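Long-range contact in shikimate kinase (Bacteroides thetaiotaomicron, PDB 3VAA), which probably phosphorylates the 3-hydroxyl group of shikimate with ATP, a step on the pathway to chorismate: residues K120-R134 / Y168-E181. Numbering follows the deposited sequence.
Sequences KTVFLNVHPDVLFRR and YTQAQYIFNADELE
E181 and R134 meet side-on in the salt bridge that closes one end of this contact. R134 NE reaches E181 OE2 at 2.8 Å and R134 NH2 reaches E181 OE1 at 3.0 Å, each oxygen offering its syn lone pair, with the two flat groups 21° from coplanar. R133 arrives differently: its NH2 drops onto E181 OE2 from above the carboxylate plane, the planes 84° apart. E181 OE1 also takes the backbone N of L180. R134 NH2 further donates to A177 O (3.0 Å), and NH1 bonds G35 O outside the two segments.

Strands 120-125 and 173-176 run parallel, the latter at the edge of the sheet. Five backbone bonds zip them together, from Y173 N on T121 O to A177 N on N125 O. Beyond the strand, D178 OD1 receives H127 N at 3.0 Å on its syn lone pair, just ahead of helix 128-137.

Apolar contacts lie on both faces of the strand pair. With F123 CG anti to the backbone N (chi1 165°), one face of the ring takes a CH-pi contact from Y168 CB, 3.5 Å from the centroid; I174 CG2 approaches the ring obliquely. Y168 itself sends its hydroxyl to G103 O, at a predicted shikimate site. Just past the strand ends, A177 CB packs against V126 CG2 (3.5 Å) and against L124 CB.

The arrangement is the edge of the parallel P-loop kinase sheet. Since R134 holds E181, A177 O and the backbone of the predicted ATP-binding loop together, its guanidinium is probably held against rotation, and the paired arginines would probably keep E181 ionised.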
# COMPACT_ATOMS: atom_id res chain seq x y z
N LYS A 120 7.25 6.44 -9.78
CA LYS A 120 7.17 7.42 -8.70
C LYS A 120 6.58 6.66 -7.53
O LYS A 120 5.42 6.26 -7.57
CB LYS A 120 6.26 8.60 -9.08
CG LYS A 120 6.80 9.50 -10.21
CD LYS A 120 5.76 10.55 -10.61
CE LYS A 120 6.29 11.56 -11.66
NZ LYS A 120 7.30 12.49 -11.09
N THR A 121 7.38 6.52 -6.48
CA THR A 121 7.01 5.75 -5.32
C THR A 121 6.62 6.65 -4.16
O THR A 121 7.36 7.53 -3.77
CB THR A 121 8.15 4.76 -4.98
OG1 THR A 121 8.39 3.95 -6.15
CG2 THR A 121 7.79 3.86 -3.80
N VAL A 122 5.42 6.42 -3.62
CA VAL A 122 4.88 7.23 -2.56
C VAL A 122 4.61 6.41 -1.30
O VAL A 122 4.02 5.31 -1.38
CB VAL A 122 3.52 7.84 -3.00
CG1 VAL A 122 2.99 8.83 -1.98
CG2 VAL A 122 3.63 8.51 -4.36
N PHE A 123 5.06 6.91 -0.16
CA PHE A 123 4.69 6.32 1.12
C PHE A 123 3.53 7.12 1.70
O PHE A 123 3.66 8.34 1.92
CB PHE A 123 5.86 6.29 2.06
CG PHE A 123 5.51 6.04 3.50
CD1 PHE A 123 4.59 5.07 3.86
CD2 PHE A 123 6.18 6.72 4.50
CE1 PHE A 123 4.28 4.84 5.19
CE2 PHE A 123 5.88 6.49 5.84
CZ PHE A 123 4.94 5.55 6.18
N LEU A 124 2.39 6.45 1.90
CA LEU A 124 1.23 7.06 2.54
C LEU A 124 1.46 7.01 4.04
O LEU A 124 1.25 5.98 4.69
CB LEU A 124 -0.09 6.35 2.20
CG LEU A 124 -0.68 6.65 0.83
CD1 LEU A 124 0.23 6.17 -0.28
CD2 LEU A 124 -2.09 6.01 0.71
N ASN A 125 1.98 8.12 4.56
CA ASN A 125 2.28 8.27 5.95
C ASN A 125 1.03 8.67 6.70
O ASN A 125 0.44 9.72 6.43
CB ASN A 125 3.36 9.37 6.09
CG ASN A 125 3.73 9.67 7.54
OD1 ASN A 125 3.76 8.77 8.38
ND2 ASN A 125 4.01 10.93 7.81
N VAL A 126 0.63 7.81 7.63
CA VAL A 126 -0.58 8.02 8.43
C VAL A 126 -0.26 7.86 9.91
O VAL A 126 0.34 6.89 10.34
CB VAL A 126 -1.68 7.07 7.98
CG1 VAL A 126 -2.97 7.24 8.85
CG2 VAL A 126 -2.01 7.31 6.49
N HIS A 127 -0.67 8.85 10.68
CA HIS A 127 -0.42 8.87 12.10
C HIS A 127 -1.10 7.68 12.75
O HIS A 127 -2.20 7.30 12.37
CB HIS A 127 -0.97 10.17 12.70
CG HIS A 127 -0.48 10.47 14.08
ND1 HIS A 127 -1.06 9.93 15.21
CD2 HIS A 127 0.54 11.26 14.51
CE1 HIS A 127 -0.42 10.38 16.28
NE2 HIS A 127 0.55 11.18 15.89
N PRO A 128 -0.45 7.07 13.74
CA PRO A 128 -1.03 5.89 14.40
C PRO A 128 -2.42 6.13 15.01
O PRO A 128 -3.21 5.21 15.07
CB PRO A 128 -0.00 5.52 15.47
CG PRO A 128 1.18 6.29 15.21
CD PRO A 128 0.93 7.33 14.18
N ASP A 129 -2.72 7.35 15.45
CA ASP A 129 -4.06 7.64 16.00
C ASP A 129 -5.09 7.42 14.91
O ASP A 129 -6.19 6.94 15.19
CB ASP A 129 -4.17 9.08 16.52
CG ASP A 129 -3.32 9.33 17.77
OD1 ASP A 129 -2.89 8.34 18.42
OD2 ASP A 129 -3.10 10.52 18.11
N VAL A 130 -4.74 7.78 13.68
CA VAL A 130 -5.65 7.63 12.55
C VAL A 130 -5.71 6.18 12.13
O VAL A 130 -6.79 5.68 11.83
CB VAL A 130 -5.28 8.55 11.37
CG1 VAL A 130 -6.17 8.24 10.17
CG2 VAL A 130 -5.37 10.03 11.79
N LEU A 131 -4.55 5.50 12.08
CA LEU A 131 -4.55 4.06 11.76
C LEU A 131 -5.40 3.28 12.78
O LEU A 131 -6.17 2.37 12.41
CB LEU A 131 -3.12 3.51 11.72
CG LEU A 131 -2.28 3.97 10.54
CD1 LEU A 131 -0.88 3.41 10.66
CD2 LEU A 131 -2.93 3.56 9.19
N PHE A 132 -5.25 3.66 14.06
CA PHE A 132 -5.99 3.05 15.17
C PHE A 132 -7.49 3.17 14.92
O PHE A 132 -8.23 2.15 14.94
CB PHE A 132 -5.57 3.71 16.49
CG PHE A 132 -6.31 3.20 17.71
CD1 PHE A 132 -5.91 2.02 18.35
CD2 PHE A 132 -7.37 3.91 18.23
CE1 PHE A 132 -6.57 1.56 19.47
CE2 PHE A 132 -8.04 3.45 19.38
CZ PHE A 132 -7.64 2.26 19.99
N ARG A 133 -7.96 4.38 14.67
CA ARG A 133 -9.39 4.57 14.40
C ARG A 133 -9.86 3.76 13.19
O ARG A 133 -10.85 3.02 13.27
CB ARG A 133 -9.68 6.04 14.14
CG ARG A 133 -11.16 6.37 14.02
CD ARG A 133 -11.29 7.84 13.73
NE ARG A 133 -10.79 8.12 12.39
CZ ARG A 133 -10.11 9.21 12.04
NH1 ARG A 133 -9.78 10.13 12.94
NH2 ARG A 133 -9.73 9.36 10.78
N ARG A 134 -9.16 3.89 12.07
CA ARG A 134 -9.55 3.20 10.85
C ARG A 134 -9.58 1.69 10.99
O ARG A 134 -10.50 1.04 10.53
CB ARG A 134 -8.64 3.56 9.69
CG ARG A 134 -8.74 5.01 9.24
CD ARG A 134 -7.69 5.29 8.16
NE ARG A 134 -7.80 6.64 7.62
CZ ARG A 134 -6.95 7.18 6.75
NH1 ARG A 134 -5.89 6.50 6.31
NH2 ARG A 134 -7.14 8.42 6.34
N TYR A 168 9.54 1.86 4.42
CA TYR A 168 8.58 2.83 3.93
C TYR A 168 9.21 4.20 3.70
O TYR A 168 8.93 4.86 2.68
CB TYR A 168 7.39 3.03 4.87
CG TYR A 168 6.46 1.86 5.07
CD1 TYR A 168 6.38 0.79 4.16
CD2 TYR A 168 5.58 1.86 6.13
CE1 TYR A 168 5.48 -0.25 4.36
CE2 TYR A 168 4.65 0.83 6.32
CZ TYR A 168 4.61 -0.22 5.44
OH TYR A 168 3.71 -1.24 5.67
N THR A 169 10.06 4.62 4.62
CA THR A 169 10.69 5.95 4.53
C THR A 169 11.72 6.11 3.40
O THR A 169 12.26 7.19 3.21
CB THR A 169 11.26 6.39 5.90
OG1 THR A 169 12.26 5.45 6.33
CG2 THR A 169 10.14 6.47 6.93
N GLN A 170 12.02 5.03 2.68
CA GLN A 170 12.93 5.10 1.54
C GLN A 170 12.18 5.52 0.27
O GLN A 170 12.80 5.75 -0.77
CB GLN A 170 13.60 3.75 1.29
CG GLN A 170 14.46 3.24 2.42
CD GLN A 170 14.97 1.82 2.16
OE1 GLN A 170 15.03 1.36 1.01
NE2 GLN A 170 15.34 1.12 3.23
N ALA A 171 10.85 5.60 0.34
CA ALA A 171 10.06 6.05 -0.80
C ALA A 171 10.51 7.44 -1.23
O ALA A 171 10.81 8.30 -0.39
CB ALA A 171 8.57 6.07 -0.42
N GLN A 172 10.58 7.67 -2.54
CA GLN A 172 10.96 8.99 -3.04
C GLN A 172 10.05 10.08 -2.50
O GLN A 172 10.51 11.17 -2.15
CB GLN A 172 10.90 9.04 -4.57
CG GLN A 172 11.29 10.42 -5.10
CD GLN A 172 11.29 10.53 -6.61
OE1 GLN A 172 10.87 9.62 -7.32
NE2 GLN A 172 11.77 11.67 -7.11
N TYR A 173 8.75 9.78 -2.41
CA TYR A 173 7.78 10.75 -1.93
C TYR A 173 7.09 10.28 -0.66
O TYR A 173 6.72 9.10 -0.56
CB TYR A 173 6.69 10.97 -2.99
CG TYR A 173 7.19 11.45 -4.32
CD1 TYR A 173 7.46 12.80 -4.53
CD2 TYR A 173 7.36 10.57 -5.38
CE1 TYR A 173 7.90 13.25 -5.77
CE2 TYR A 173 7.79 11.01 -6.61
CZ TYR A 173 8.06 12.35 -6.80
OH TYR A 173 8.49 12.79 -8.03
N ILE A 174 6.94 11.19 0.30
CA ILE A 174 6.25 10.88 1.55
C ILE A 174 5.04 11.83 1.61
O ILE A 174 5.18 13.05 1.60
CB ILE A 174 7.16 10.98 2.79
CG1 ILE A 174 8.34 9.98 2.67
CG2 ILE A 174 6.37 10.68 4.08
CD1 ILE A 174 9.28 9.97 3.88
N PHE A 175 3.86 11.24 1.67
CA PHE A 175 2.61 11.97 1.64
C PHE A 175 1.75 11.67 2.86
O PHE A 175 1.53 10.52 3.22
CB PHE A 175 1.85 11.58 0.37
CG PHE A 175 0.52 12.28 0.17
CD1 PHE A 175 0.48 13.58 -0.32
CD2 PHE A 175 -0.67 11.62 0.40
CE1 PHE A 175 -0.74 14.22 -0.53
CE2 PHE A 175 -1.89 12.25 0.19
CZ PHE A 175 -1.91 13.57 -0.28
N ASN A 176 1.26 12.72 3.50
CA ASN A 176 0.37 12.56 4.65
C ASN A 176 -1.03 12.18 4.16
O ASN A 176 -1.70 12.95 3.45
CB ASN A 176 0.37 13.82 5.53
CG ASN A 176 -0.60 13.73 6.70
OD1 ASN A 176 -1.75 13.32 6.54
ND2 ASN A 176 -0.14 14.15 7.88
N ALA A 177 -1.45 10.97 4.53
CA ALA A 177 -2.71 10.43 4.08
C ALA A 177 -3.73 10.33 5.24
O ALA A 177 -4.62 9.49 5.21
CB ALA A 177 -2.47 9.04 3.44
N ASP A 178 -3.57 11.21 6.24
CA ASP A 178 -4.46 11.24 7.42
C ASP A 178 -5.90 11.54 7.07
O ASP A 178 -6.81 11.09 7.77
CB ASP A 178 -4.05 12.32 8.43
CG ASP A 178 -2.76 11.99 9.18
OD1 ASP A 178 -2.38 10.80 9.23
OD2 ASP A 178 -2.16 12.93 9.75
N GLU A 179 -6.12 12.32 6.00
CA GLU A 179 -7.47 12.81 5.70
C GLU A 179 -8.03 12.24 4.43
O GLU A 179 -7.80 12.76 3.35
CB GLU A 179 -7.46 14.35 5.68
CG GLU A 179 -7.11 14.96 7.05
CD GLU A 179 -7.39 16.46 7.17
OE1 GLU A 179 -7.02 17.21 6.23
OE2 GLU A 179 -7.94 16.89 8.21
N LEU A 180 -8.77 11.13 4.57
CA LEU A 180 -9.39 10.45 3.43
C LEU A 180 -10.77 9.99 3.84
O LEU A 180 -11.32 9.02 3.29
CB LEU A 180 -8.55 9.23 3.01
CG LEU A 180 -7.13 9.48 2.49
CD1 LEU A 180 -6.41 8.16 2.34
CD2 LEU A 180 -7.14 10.25 1.17
N GLU A 181 -11.37 10.74 4.76
CA GLU A 181 -12.64 10.32 5.37
C GLU A 181 -13.95 10.80 4.74
O GLU A 181 -15.01 10.47 5.26
CB GLU A 181 -12.58 10.63 6.87
CG GLU A 181 -12.03 9.49 7.75
CD GLU A 181 -10.56 9.09 7.55
OE1 GLU A 181 -9.78 9.80 6.88
OE2 GLU A 181 -10.18 8.05 8.14
O HOH W 1 10.25 7.13 -6.84
O HOH W 2 -11.76 6.87 9.96
O HOH W 3 -8.57 11.58 9.70